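Long-range contacts in sensor-type histidine kinase PrrB (Mycobacterium tuberculosis, PDB 1YS3), which uses ATP to phosphorylate a histidine, probably as the sensor kinase of the PrrB/PrrA two-component system, this chain being its ATP-binding domain: residues A64-L69 and D83-G88; A76-A81 and L144-P149. One frame throughout, in Å; residues are numbered along the deposited sequence.

Contact 1 of 2, residues A64-L69 and D83-G88; sequences ATLVQL and DDNGSG
Thr65 and Asn85 meet at the open end of the beta hairpin 66-74/77-84 in this GHKL-type ATPase domain, where strand 77-84 runs into the DDNGSG sequence. That sequence fits the D-x-G-x-G motif (G1 box) of histidine kinases. Its aspartate, here Asp84, probably contacts the adenine, as in relatives. Asn85 reaches across with its amide. Asn85 OD1 accepts Thr65 N at 2.9 Å on a lone pair and takes a weak bond from Leu66 N. Asn85 ND2 gives a nearly straight bond (173°) to Thr65 OG1 at 3.0 Å, in the amide plane. Asn85 CG sits between backbone N and carbonyl carbon (chi1 73°), which brings the amide over Leu66 CB. Asn85 N returns a bond to Leu66 O. Farther in, Gln68 and Asp83 form a hydrogen-bonded antiparallel pair. A water lies between Gln68 O (3.0 Å) and Asp83 OD2 (2.6 Å). Asp83 is also held by Ser135 and Arg141. Asp84 leaves on the other face, its CB 3.8 Å from Ala64 CB, and its OD1 accepts Gly86 N in an Asx turn. Two good bonds and one weak one hold the Asn85 amide and would resist its rotation, while the Asx turn steadies the Asp84 carboxylate.

Contact 2 of 2, residues A76-A81 and L144-P149; sequences AGVEIA and LRLPGP
Val78, Glu79 and Ile80 pair with Leu146, Arg145 and Leu144 in an antiparallel contact between strands 77-84 and 140-147, neighbours in the five-stranded mixed sheet of the ATPase domain. The short strand axes come within 4.8 Å at 164°. Val78 and Leu146 exchange two nearly straight backbone bonds. Ile80 and Leu144 also exchange two, more bent. Gly148 N adds a bond to Ala76 O just beyond the last strand pair. Gly77 has backbone angles that suit only glycine, and its CA lies 3.3 Å from Leu146 O.

Glu79 and Arg145 run side by side on one face. Glu79 CG is anti to its own backbone N (chi1 175°), with the chain extended beyond CG. Glu79 OE2 takes Arg145 NE at 2.7 Å on its anti lone pair, tilted from the guanidinium plane, and Arg145 NH2 weakly at 3.2 Å. Only Glu79 OE2 is used, and the carboxylate and guanidinium planes stand 72° apart.

The other face is apolar. Val78 CG1 lies alongside Leu146 CB at 4.0 Å, and Ile80 CD1 touches Leu146 CD1 at 3.9 Å. Val78 and Leu146 also pack on Ile40 of strand 39-42, and Leu146 on His126, just past helix 117-125. Arg145 also reaches Glu133 of strand 129-134 and, weakly, Ser131. Glu79 and Ala81 bond through their backbones to Val72 and Ser70 of strand 66-74.

From the N terminus, the chain leaves helix 44-60 and enters 64-69, the first half of contact 1. It follows strand 66-74 and turns into 76-81, the first half of contact 2. The same strand, 77-84, then reaches 83-88, where contact 1 closes the hairpin. Contact 2 closes much later, when the chain has passed helices 94-97 and 117-125 and strand 129-134 and comes back as 144-149. The two closures therefore cross. Strand 77-84 serves both, pairing with 66-74 in contact 1 and with 140-147 in contact 2. Their centres lie about 21 Å apart, so the strand is tied near both ends.

Contact 1 of 2, residues A64-L69 and D83-G88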
loop_
_atom_site.group_PDB
_atom_site.type_symbol
_atom_site.label_atom_id
_atom_site.label_comp_id
_atom_site.label_asym_id
_atom_site.label_seq_id
_atom_site.Cartn_x
_atom_site.Cartn_y
_atom_site.Cartn_z
ATOM N N ALA B 64 -6.877 7.732 -30.101
ATOM C CA ALA B 64 -5.934 8.845 -30.062
ATOM C C ALA B 64 -4.534 8.394 -30.428
ATOM O O ALA B 64 -4.108 7.290 -30.020
ATOM C CB ALA B 64 -5.931 9.457 -28.658
ATOM N N THR B 65 -3.839 9.241 -31.198
ATOM C CA THR B 65 -2.425 9.081 -31.498
ATOM C C THR B 65 -1.634 10.259 -30.973
ATOM O O THR B 65 -0.432 10.337 -31.158
ATOM C CB THR B 65 -2.179 8.970 -33.033
ATOM O OG1 THR B 65 -2.740 10.121 -33.697
ATOM C CG2 THR B 65 -2.809 7.660 -33.567
ATOM N N LEU B 66 -2.319 11.181 -30.313
ATOM C CA LEU B 66 -1.659 12.338 -29.740
ATOM C C LEU B 66 -2.378 12.699 -28.432
ATOM O O LEU B 66 -3.614 12.928 -28.423
ATOM C CB LEU B 66 -1.754 13.509 -30.731
ATOM C CG LEU B 66 -1.235 14.944 -30.529
ATOM C CD1 LEU B 66 -2.354 15.898 -30.130
ATOM C CD2 LEU B 66 -0.040 15.091 -29.638
ATOM N N VAL B 67 -1.624 12.764 -27.337
ATOM C CA VAL B 67 -2.181 13.197 -26.035
ATOM C C VAL B 67 -1.299 14.291 -25.438
ATOM O O VAL B 67 -0.071 14.189 -25.525
ATOM C CB VAL B 67 -2.318 11.978 -25.044
ATOM C CG1 VAL B 67 -2.624 12.452 -23.608
ATOM C CG2 VAL B 67 -3.384 10.983 -25.536
ATOM N N GLN B 68 -1.902 15.352 -24.887
ATOM C CA GLN B 68 -1.153 16.385 -24.187
ATOM C C GLN B 68 -1.697 16.539 -22.767
ATOM O O GLN B 68 -2.910 16.671 -22.579
ATOM C CB GLN B 68 -1.240 17.730 -24.881
ATOM C CG GLN B 68 -0.651 17.763 -26.339
ATOM C CD GLN B 68 -0.662 19.207 -26.958
ATOM O OE1 GLN B 68 -1.503 20.034 -26.589
ATOM N NE2 GLN B 68 0.301 19.497 -27.879
ATOM N N LEU B 69 -0.786 16.503 -21.792
ATOM C CA LEU B 69 -1.108 16.687 -20.384
ATOM C C LEU B 69 -0.735 18.108 -20.036
ATOM O O LEU B 69 0.253 18.608 -20.529
ATOM C CB LEU B 69 -0.260 15.745 -19.517
ATOM C CG LEU B 69 -0.377 14.239 -19.848
ATOM C CD1 LEU B 69 0.465 13.402 -18.891
ATOM C CD2 LEU B 69 -1.885 13.761 -19.797
ATOM N N ASP B 83 -5.789 16.261 -22.917
ATOM C CA ASP B 83 -6.368 16.552 -24.256
ATOM C C ASP B 83 -5.897 15.470 -25.214
ATOM O O ASP B 83 -4.753 15.017 -25.119
ATOM C CB ASP B 83 -5.867 17.909 -24.817
ATOM C CG ASP B 83 -6.512 19.121 -24.149
ATOM O OD1 ASP B 83 -7.292 19.806 -24.843
ATOM O OD2 ASP B 83 -6.211 19.441 -22.955
ATOM N N ASP B 84 -6.754 15.046 -26.154
ATOM C CA ASP B 84 -6.344 14.034 -27.143
ATOM C C ASP B 84 -6.924 14.400 -28.535
ATOM O O ASP B 84 -7.856 15.260 -28.634
ATOM C CB ASP B 84 -6.742 12.617 -26.708
ATOM C CG ASP B 84 -8.304 12.410 -26.640
ATOM O OD1 ASP B 84 -8.935 12.120 -27.663
ATOM O OD2 ASP B 84 -8.899 12.455 -25.542
ATOM N N ASN B 85 -6.342 13.801 -29.588
ATOM C CA ASN B 85 -6.840 13.945 -30.966
ATOM C C ASN B 85 -7.715 12.742 -31.385
ATOM O O ASN B 85 -7.862 12.474 -32.572
ATOM C CB ASN B 85 -5.656 14.109 -31.949
ATOM C CG ASN B 85 -4.900 12.829 -32.154
ATOM O OD1 ASN B 85 -5.051 11.874 -31.394
ATOM N ND2 ASN B 85 -4.113 12.774 -33.212
ATOM N N GLY B 86 -8.270 12.010 -30.419
ATOM C CA GLY B 86 -9.190 10.889 -30.700
ATOM C C GLY B 86 -10.596 11.290 -31.185
ATOM O O GLY B 86 -10.858 12.437 -31.576
ATOM N N SER B 87 -11.500 10.327 -31.191
ATOM C CA SER B 87 -12.890 10.601 -31.569
ATOM C C SER B 87 -13.680 11.426 -30.514
ATOM O O SER B 87 -14.706 12.033 -30.847
ATOM C CB SER B 87 -13.608 9.287 -31.890
ATOM O OG SER B 87 -13.429 8.327 -30.864
ATOM N N GLY B 88 -13.215 11.467 -29.260
ATOM C CA GLY B 88 -13.853 12.353 -28.303
ATOM C C GLY B 88 -15.050 11.758 -27.588
ATOM O O GLY B 88 -15.310 10.563 -27.660
HETATM O O HOH W 1 -3.876 19.419 -21.892
#

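Contact 2 of 2, residues A76-A81 and L144-P149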
loop_
_atom_site.group_PDB
_atom_site.type_symbol
_atom_site.label_atom_id
_atom_site.label_comp_id
_atom_site.label_asym_id
_atom_site.label_seq_id
_atom_site.Cartn_x
_atom_site.Cartn_y
_atom_site.Cartn_z
ATOM N N ALA B 76 -7.086 28.848 -6.297
ATOM C CA ALA B 76 -8.076 27.807 -5.974
ATOM C C ALA B 76 -7.478 26.393 -5.964
ATOM O O ALA B 76 -8.007 25.521 -5.250
ATOM C CB ALA B 76 -9.225 27.841 -6.940
ATOM N N GLY B 77 -6.393 26.173 -6.696
ATOM C CA GLY B 77 -5.657 24.834 -6.690
ATOM C C GLY B 77 -5.057 24.551 -8.050
ATOM O O GLY B 77 -4.415 25.402 -8.664
ATOM N N VAL B 78 -5.245 23.346 -8.541
ATOM C CA VAL B 78 -4.678 22.967 -9.824
ATOM C C VAL B 78 -5.767 22.449 -10.784
ATOM O O VAL B 78 -6.721 21.748 -10.383
ATOM C CB VAL B 78 -3.524 21.926 -9.674
ATOM C CG1 VAL B 78 -4.038 20.584 -9.203
ATOM C CG2 VAL B 78 -2.768 21.735 -10.996
ATOM N N GLU B 79 -5.626 22.835 -12.045
ATOM C CA GLU B 79 -6.439 22.285 -13.108
ATOM C C GLU B 79 -5.571 21.403 -14.003
ATOM O O GLU B 79 -4.662 21.878 -14.688
ATOM C CB GLU B 79 -7.079 23.446 -13.895
ATOM C CG GLU B 79 -7.881 23.070 -15.126
ATOM C CD GLU B 79 -8.594 24.357 -15.702
ATOM O OE1 GLU B 79 -7.931 25.168 -16.385
ATOM O OE2 GLU B 79 -9.777 24.571 -15.369
ATOM N N ILE B 80 -5.786 20.095 -13.911
ATOM C CA ILE B 80 -5.084 19.141 -14.736
ATOM C C ILE B 80 -6.016 18.802 -15.923
ATOM O O ILE B 80 -7.215 18.518 -15.752
ATOM C CB ILE B 80 -4.746 17.826 -13.942
ATOM C CG1 ILE B 80 -3.793 18.113 -12.761
ATOM C CG2 ILE B 80 -4.210 16.685 -14.889
ATOM C CD1 ILE B 80 -4.116 17.246 -11.544
ATOM N N ALA B 81 -5.459 18.848 -17.117
ATOM C CA ALA B 81 -6.211 18.513 -18.312
ATOM C C ALA B 81 -5.452 17.478 -19.079
ATOM O O ALA B 81 -4.219 17.485 -19.099
ATOM C CB ALA B 81 -6.478 19.755 -19.180
ATOM N N LEU B 144 -9.514 17.725 -14.593
ATOM C CA LEU B 144 -9.661 17.527 -13.143
ATOM C C LEU B 144 -9.348 18.836 -12.449
ATOM O O LEU B 144 -8.260 19.406 -12.639
ATOM C CB LEU B 144 -8.693 16.513 -12.560
ATOM C CG LEU B 144 -8.264 15.160 -13.076
ATOM C CD1 LEU B 144 -8.380 14.228 -11.861
ATOM C CD2 LEU B 144 -9.086 14.645 -14.216
ATOM N N ARG B 145 -10.269 19.318 -11.633
ATOM C CA ARG B 145 -9.968 20.538 -10.893
ATOM C C ARG B 145 -9.870 20.154 -9.425
ATOM O O ARG B 145 -10.857 19.739 -8.874
ATOM C CB ARG B 145 -11.046 21.592 -11.093
ATOM C CG ARG B 145 -11.017 22.123 -12.555
ATOM C CD ARG B 145 -12.159 23.077 -12.893
ATOM N NE ARG B 145 -12.062 23.576 -14.279
ATOM C CZ ARG B 145 -12.792 23.145 -15.332
ATOM N NH1 ARG B 145 -13.736 22.198 -15.204
ATOM N NH2 ARG B 145 -12.565 23.666 -16.546
ATOM N N LEU B 146 -8.700 20.392 -8.808
ATOM C CA LEU B 146 -8.428 19.919 -7.433
ATOM C C LEU B 146 -8.084 21.084 -6.533
ATOM O O LEU B 146 -7.220 21.901 -6.869
ATOM C CB LEU B 146 -7.238 18.946 -7.485
ATOM C CG LEU B 146 -7.384 17.700 -8.385
ATOM C CD1 LEU B 146 -6.124 16.821 -8.237
ATOM C CD2 LEU B 146 -8.697 16.886 -8.129
ATOM N N PRO B 147 -8.774 21.195 -5.401
ATOM C CA PRO B 147 -8.517 22.271 -4.455
ATOM C C PRO B 147 -7.063 22.205 -3.940
ATOM O O PRO B 147 -6.469 21.118 -3.798
ATOM C CB PRO B 147 -9.531 22.012 -3.330
ATOM C CG PRO B 147 -9.888 20.550 -3.470
ATOM C CD PRO B 147 -9.871 20.313 -4.957
ATOM N N GLY B 148 -6.492 23.376 -3.711
ATOM C CA GLY B 148 -5.103 23.425 -3.229
ATOM C C GLY B 148 -5.025 23.203 -1.721
ATOM O O GLY B 148 -6.057 23.235 -1.014
ATOM N N PRO B 149 -3.789 23.029 -1.218
ATOM C CA PRO B 149 -3.572 22.599 0.174
ATOM C C PRO B 149 -3.611 23.777 1.120
ATOM O O PRO B 149 -3.743 23.627 2.322
ATOM C CB PRO B 149 -2.187 21.936 0.125
ATOM C CG PRO B 149 -1.423 22.732 -0.946
ATOM C CD PRO B 149 -2.521 23.094 -2.009
#